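Local structure of uncharacterized protein (Sus scrofa, 5BNF) at residues A[148-162]-A[180-194]. The protein is porcine CD38, a member of the ADP-ribosyl cyclase family, with a domain built on a parallel beta sheet flanked by helices. Residues are numbered along the deposited sequence; the frame is centred on the assembly and turned at random.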
loop_
_atom_site.group_PDB
_atom_site.type_symbol
_atom_site.label_atom_id
_atom_site.label_comp_id
_atom_site.label_asym_id
_atom_site.label_seq_id
_atom_site.Cartn_x
_atom_site.Cartn_y
_atom_site.Cartn_z
ATOM N N ALA A 148 -4.719 -1.784 6.454
ATOM C CA ALA A 148 -5.839 -1.038 7.022
ATOM C C ALA A 148 -6.571 -1.839 8.089
ATOM O O ALA A 148 -7.000 -1.289 9.109
ATOM C CB ALA A 148 -6.806 -0.632 5.919
ATOM N N GLU A 149 -6.709 -3.140 7.857
ATOM C CA GLU A 149 -7.396 -4.004 8.801
ATOM C C GLU A 149 -6.641 -4.138 10.130
ATOM O O GLU A 149 -7.259 -4.291 11.177
ATOM C CB GLU A 149 -7.610 -5.386 8.179
ATOM C CG GLU A 149 -8.447 -5.378 6.909
ATOM C CD GLU A 149 -8.674 -6.781 6.342
ATOM O OE1 GLU A 149 -7.692 -7.542 6.226
ATOM O OE2 GLU A 149 -9.828 -7.126 6.005
ATOM N N ASN A 150 -5.314 -4.066 10.087
ATOM C CA ASN A 150 -4.498 -4.194 11.290
ATOM C C ASN A 150 -4.211 -2.864 11.976
ATOM O O ASN A 150 -3.418 -2.806 12.921
ATOM C CB ASN A 150 -3.156 -4.862 10.967
ATOM C CG ASN A 150 -3.312 -6.263 10.409
ATOM O OD1 ASN A 150 -4.087 -7.070 10.924
ATOM N ND2 ASN A 150 -2.556 -6.567 9.359
ATOM N N ALA A 151 -4.834 -1.794 11.496
ATOM C CA ALA A 151 -4.616 -0.481 12.091
ATOM C C ALA A 151 -5.364 -0.393 13.414
ATOM O O ALA A 151 -6.476 -0.893 13.532
ATOM C CB ALA A 151 -5.089 0.612 11.143
ATOM N N CYS A 152 -4.735 0.223 14.408
ATOM C CA CYS A 152 -5.346 0.385 15.722
ATOM C C CYS A 152 -5.044 1.765 16.281
ATOM O O CYS A 152 -4.032 2.383 15.931
ATOM C CB CYS A 152 -4.842 -0.690 16.697
ATOM S SG CYS A 152 -3.032 -0.908 16.749
ATOM N N GLY A 153 -5.935 2.239 17.148
ATOM C CA GLY A 153 -5.765 3.545 17.760
ATOM C C GLY A 153 -6.142 4.673 16.823
ATOM O O GLY A 153 -7.239 4.702 16.265
ATOM N N MET A 154 -5.224 5.606 16.645
ATOM C CA MET A 154 -5.452 6.738 15.774
ATOM C C MET A 154 -4.659 6.577 14.480
ATOM O O MET A 154 -3.462 6.305 14.505
ATOM C CB MET A 154 -5.048 8.024 16.494
ATOM C CG MET A 154 -5.224 9.274 15.674
ATOM S SD MET A 154 -3.704 9.715 14.836
ATOM C CE MET A 154 -2.937 10.724 16.098
ATOM N N VAL A 155 -5.345 6.729 13.351
ATOM C CA VAL A 155 -4.711 6.619 12.045
ATOM C C VAL A 155 -4.671 7.986 11.380
ATOM O O VAL A 155 -5.494 8.860 11.667
ATOM C CB VAL A 155 -5.472 5.641 11.112
ATOM C CG1 VAL A 155 -5.477 4.266 11.711
ATOM C CG2 VAL A 155 -6.899 6.123 10.891
ATOM N N GLN A 156 -3.714 8.158 10.478
ATOM C CA GLN A 156 -3.550 9.413 9.770
ATOM C C GLN A 156 -3.494 9.214 8.264
ATOM O O GLN A 156 -3.143 8.139 7.775
ATOM C CB GLN A 156 -2.253 10.097 10.210
ATOM C CG GLN A 156 -2.184 10.467 11.667
ATOM C CD GLN A 156 -0.835 11.055 12.033
ATOM O OE1 GLN A 156 0.109 10.336 12.330
ATOM N NE2 GLN A 156 -0.738 12.374 11.984
ATOM N N VAL A 157 -3.836 10.266 7.529
ATOM C CA VAL A 157 -3.778 10.223 6.080
ATOM C C VAL A 157 -3.391 11.606 5.601
ATOM O O VAL A 157 -3.942 12.601 6.072
ATOM C CB VAL A 157 -5.130 9.810 5.458
ATOM C CG1 VAL A 157 -6.210 10.806 5.829
ATOM C CG2 VAL A 157 -4.989 9.698 3.945
ATOM N N PHE A 158 -2.415 11.677 4.698
ATOM C CA PHE A 158 -1.978 12.963 4.157
ATOM C C PHE A 158 -2.549 13.154 2.759
ATOM O O PHE A 158 -2.445 12.277 1.904
ATOM C CB PHE A 158 -0.444 13.060 4.125
ATOM C CG PHE A 158 0.187 13.109 5.491
ATOM C CD1 PHE A 158 0.189 11.993 6.313
ATOM C CD2 PHE A 158 0.759 14.285 5.963
ATOM C CE1 PHE A 158 0.753 12.051 7.589
ATOM C CE2 PHE A 158 1.321 14.348 7.233
ATOM C CZ PHE A 158 1.318 13.230 8.046
ATOM N N LEU A 159 -3.162 14.310 2.540
ATOM C CA LEU A 159 -3.774 14.622 1.266
ATOM C C LEU A 159 -3.176 15.897 0.701
ATOM O O LEU A 159 -2.595 16.698 1.436
ATOM C CB LEU A 159 -5.282 14.774 1.450
ATOM C CG LEU A 159 -5.931 13.593 2.177
ATOM C CD1 LEU A 159 -7.402 13.875 2.435
ATOM C CD2 LEU A 159 -5.754 12.338 1.340
ATOM N N ASN A 160 -3.334 16.073 -0.607
ATOM C CA ASN A 160 -2.795 17.220 -1.322
ATOM C C ASN A 160 -3.795 18.342 -1.547
ATOM O O ASN A 160 -4.702 18.226 -2.367
ATOM C CB ASN A 160 -2.237 16.757 -2.664
ATOM C CG ASN A 160 -1.596 17.873 -3.441
ATOM O OD1 ASN A 160 -1.391 18.960 -2.863
ATOM N ND2 ASN A 160 -1.288 17.662 -4.633
ATOM N N GLY A 161 -3.609 19.440 -0.824
ATOM C CA GLY A 161 -4.504 20.569 -0.958
ATOM C C GLY A 161 -4.347 21.335 -2.258
ATOM O O GLY A 161 -5.138 22.237 -2.541
ATOM N N SER A 162 -3.341 20.991 -3.059
ATOM C CA SER A 162 -3.130 21.698 -4.317
ATOM C C SER A 162 -3.943 21.124 -5.475
ATOM O O SER A 162 -3.918 21.667 -6.577
ATOM C CB SER A 162 -1.639 21.737 -4.679
ATOM O OG SER A 162 -1.099 20.439 -4.814
ATOM N N SER A 180 -11.576 -0.549 5.005
ATOM C CA SER A 180 -11.029 -1.694 5.721
ATOM C C SER A 180 -10.607 -1.365 7.149
ATOM O O SER A 180 -10.110 -2.228 7.861
ATOM C CB SER A 180 -9.843 -2.289 4.956
ATOM O OG SER A 180 -10.278 -2.924 3.764
ATOM N N LEU A 181 -10.793 -0.120 7.569
ATOM C CA LEU A 181 -10.438 0.256 8.934
ATOM C C LEU A 181 -11.438 -0.391 9.884
ATOM O O LEU A 181 -12.645 -0.350 9.647
ATOM C CB LEU A 181 -10.469 1.773 9.098
ATOM C CG LEU A 181 -9.395 2.536 8.323
ATOM C CD1 LEU A 181 -9.720 4.018 8.321
ATOM C CD2 LEU A 181 -8.042 2.285 8.954
ATOM N N GLN A 182 -10.933 -1.001 10.950
ATOM C CA GLN A 182 -11.786 -1.671 11.930
ATOM C C GLN A 182 -12.224 -0.705 13.024
ATOM O O GLN A 182 -11.400 -0.271 13.828
ATOM C CB GLN A 182 -11.031 -2.824 12.588
ATOM C CG GLN A 182 -10.483 -3.883 11.646
ATOM C CD GLN A 182 -11.549 -4.844 11.173
ATOM O OE1 GLN A 182 -12.341 -4.524 10.290
ATOM N NE2 GLN A 182 -11.583 -6.028 11.772
ATOM N N PRO A 183 -13.523 -0.363 13.074
ATOM C CA PRO A 183 -14.055 0.556 14.091
ATOM C C PRO A 183 -13.686 0.098 15.502
ATOM O O PRO A 183 -13.399 0.910 16.382
ATOM C CB PRO A 183 -15.564 0.493 13.865
ATOM C CG PRO A 183 -15.681 0.226 12.412
ATOM C CD PRO A 183 -14.591 -0.801 12.157
ATOM N N SER A 184 -13.691 -1.216 15.696
ATOM C CA SER A 184 -13.375 -1.819 16.984
ATOM C C SER A 184 -11.923 -1.632 17.411
ATOM O O SER A 184 -11.585 -1.829 18.577
ATOM C CB SER A 184 -13.706 -3.312 16.944
ATOM O OG SER A 184 -13.076 -3.936 15.841
ATOM N N LYS A 185 -11.075 -1.239 16.468
ATOM C CA LYS A 185 -9.653 -1.044 16.730
ATOM C C LYS A 185 -9.208 0.396 16.467
ATOM O O LYS A 185 -8.286 0.900 17.113
ATOM C CB LYS A 185 -8.858 -2.015 15.856
ATOM C CG LYS A 185 -9.307 -3.467 16.047
ATOM C CD LYS A 185 -9.186 -4.314 14.784
ATOM C CE LYS A 185 -7.766 -4.814 14.543
ATOM N NZ LYS A 185 -6.763 -3.720 14.436
ATOM N N VAL A 186 -9.858 1.052 15.509
ATOM C CA VAL A 186 -9.533 2.432 15.170
ATOM C C VAL A 186 -10.665 3.346 15.626
ATOM O O VAL A 186 -11.812 3.185 15.206
ATOM C CB VAL A 186 -9.320 2.601 13.648
ATOM C CG1 VAL A 186 -9.271 4.071 13.287
ATOM C CG2 VAL A 186 -8.026 1.928 13.228
ATOM N N HIS A 187 -10.341 4.307 16.485
ATOM C CA HIS A 187 -11.344 5.227 17.001
ATOM C C HIS A 187 -11.313 6.586 16.318
ATOM O O HIS A 187 -12.336 7.261 16.216
ATOM C CB HIS A 187 -11.154 5.413 18.509
ATOM C CG HIS A 187 -9.788 5.896 18.885
ATOM N ND1 HIS A 187 -9.277 7.099 18.448
ATOM C CD2 HIS A 187 -8.807 5.320 19.621
ATOM C CE1 HIS A 187 -8.042 7.243 18.894
ATOM N NE2 HIS A 187 -7.734 6.176 19.610
ATOM N N THR A 188 -10.144 6.991 15.847
ATOM C CA THR A 188 -10.024 8.292 15.206
ATOM C C THR A 188 -9.176 8.243 13.959
ATOM O O THR A 188 -8.202 7.500 13.886
ATOM C CB THR A 188 -9.369 9.336 16.161
ATOM O OG1 THR A 188 -10.197 9.519 17.316
ATOM C CG2 THR A 188 -9.186 10.675 15.460
ATOM N N LEU A 189 -9.560 9.043 12.975
ATOM C CA LEU A 189 -8.793 9.164 11.750
ATOM C C LEU A 189 -8.559 10.651 11.577
ATOM O O LEU A 189 -9.500 11.436 11.580
ATOM C CB LEU A 189 -9.553 8.620 10.544
ATOM C CG LEU A 189 -8.770 8.746 9.231
ATOM C CD1 LEU A 189 -9.249 7.694 8.256
ATOM C CD2 LEU A 189 -8.929 10.138 8.640
ATOM N N LYS A 190 -7.301 11.040 11.455
ATOM C CA LYS A 190 -6.976 12.443 11.287
ATOM C C LYS A 190 -6.454 12.669 9.886
ATOM O O LYS A 190 -5.608 11.921 9.402
ATOM C CB LYS A 190 -5.928 12.867 12.321
ATOM C CG LYS A 190 -6.461 12.880 13.745
ATOM C CD LYS A 190 -5.358 12.723 14.778
ATOM C CE LYS A 190 -4.184 13.655 14.514
ATOM N NZ LYS A 190 -4.589 15.082 14.434
ATOM N N ALA A 191 -6.969 13.694 9.223
ATOM C CA ALA A 191 -6.522 13.988 7.874
ATOM C C ALA A 191 -5.759 15.297 7.859
ATOM O O ALA A 191 -6.138 16.243 8.541
ATOM C CB ALA A 191 -7.717 14.065 6.927
ATOM N N TRP A 192 -4.670 15.337 7.099
ATOM C CA TRP A 192 -3.860 16.544 6.971
ATOM C C TRP A 192 -3.859 16.946 5.503
ATOM O O TRP A 192 -3.452 16.165 4.640
ATOM C CB TRP A 192 -2.402 16.307 7.412
ATOM C CG TRP A 192 -2.215 15.812 8.825
ATOM C CD1 TRP A 192 -2.059 14.516 9.226
ATOM C CD2 TRP A 192 -2.191 16.606 10.018
ATOM N NE1 TRP A 192 -1.939 14.452 10.596
ATOM C CE2 TRP A 192 -2.018 15.721 11.106
ATOM C CE3 TRP A 192 -2.301 17.977 10.274
ATOM C CZ2 TRP A 192 -1.951 16.164 12.430
ATOM C CZ3 TRP A 192 -2.234 18.419 11.591
ATOM C CH2 TRP A 192 -2.062 17.513 12.650
ATOM N N VAL A 193 -4.336 18.151 5.214
ATOM C CA VAL A 193 -4.342 18.645 3.845
ATOM C C VAL A 193 -3.154 19.598 3.743
ATOM O O VAL A 193 -3.096 20.620 4.435
ATOM C CB VAL A 193 -5.655 19.385 3.507
ATOM C CG1 VAL A 193 -5.602 19.926 2.095
ATOM C CG2 VAL A 193 -6.831 18.440 3.640
ATOM N N ILE A 194 -2.203 19.242 2.888
ATOM C CA ILE A 194 -0.995 20.032 2.714
ATOM C C ILE A 194 -1.163 21.120 1.674
ATOM O O ILE A 194 -1.645 20.872 0.571
ATOM C CB ILE A 194 0.185 19.149 2.288
ATOM C CG1 ILE A 194 0.144 17.821 3.044
ATOM C CG2 ILE A 194 1.488 19.868 2.564
ATOM C CD1 ILE A 194 0.094 17.970 4.544
#
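Phe-158 lies against the five-membered ring of Trp-192 in an offset stack, their planes 28° apart, on neighbouring parallel strands, 153-160 and 186-194, of a beta-alpha-beta unit connected through helix 172-180. Trp-192 CD1 sits over the rim of one phenyl face, 3.8 Å from Phe-158 CZ. In each residue CG lies beside the backbone N, anti to the carbonyl carbon, which sends both rings up the same way from paired positions, where flat groups can cover each other across the strands. At the phenyl edge Ile-194 CD1 comes within 4.0 Å of Phe-158 CD2. Farther back on this face Met-154, bent at chi2 and chi3, lays SD and CE against the aliphatic chain of Lys-190, whose CD is 3.4 Å from Met-154 SD.

The opposite face is buried and takes compact aliphatic residues. Val-155 CG2 packs 3.6 Å from Leu-189 CG, while its CG1 meets Val-186 CG2. Val-157 CG1 reaches the single methyl of Ala-191. Helix 208-219 packs on Leu-189 and Val-193, and strand 75-77 on Val-157.

A beta bulge shifts the register by one residue between Gly-153 and Met-154. Gly-153 N donates to Lys-185 O and His-187 N to Gly-153 O; beyond, Val-155, Val-157 and Leu-159 each give one N-H and take another from two residues on. Gly-153 has positive phi (78°), readily adopted by glycine, and its O lies over the His-187 ring centre. Nearby, Cys-152 forms a disulfide with Cys-71. Lys-185, long enough to fold back, brings NZ to the C-terminal end of helix 135-149 and the turn after it, bonding weakly to Glu-149 O and donating at 3.0 Å to Ala-151 O from above the carbonyl plane.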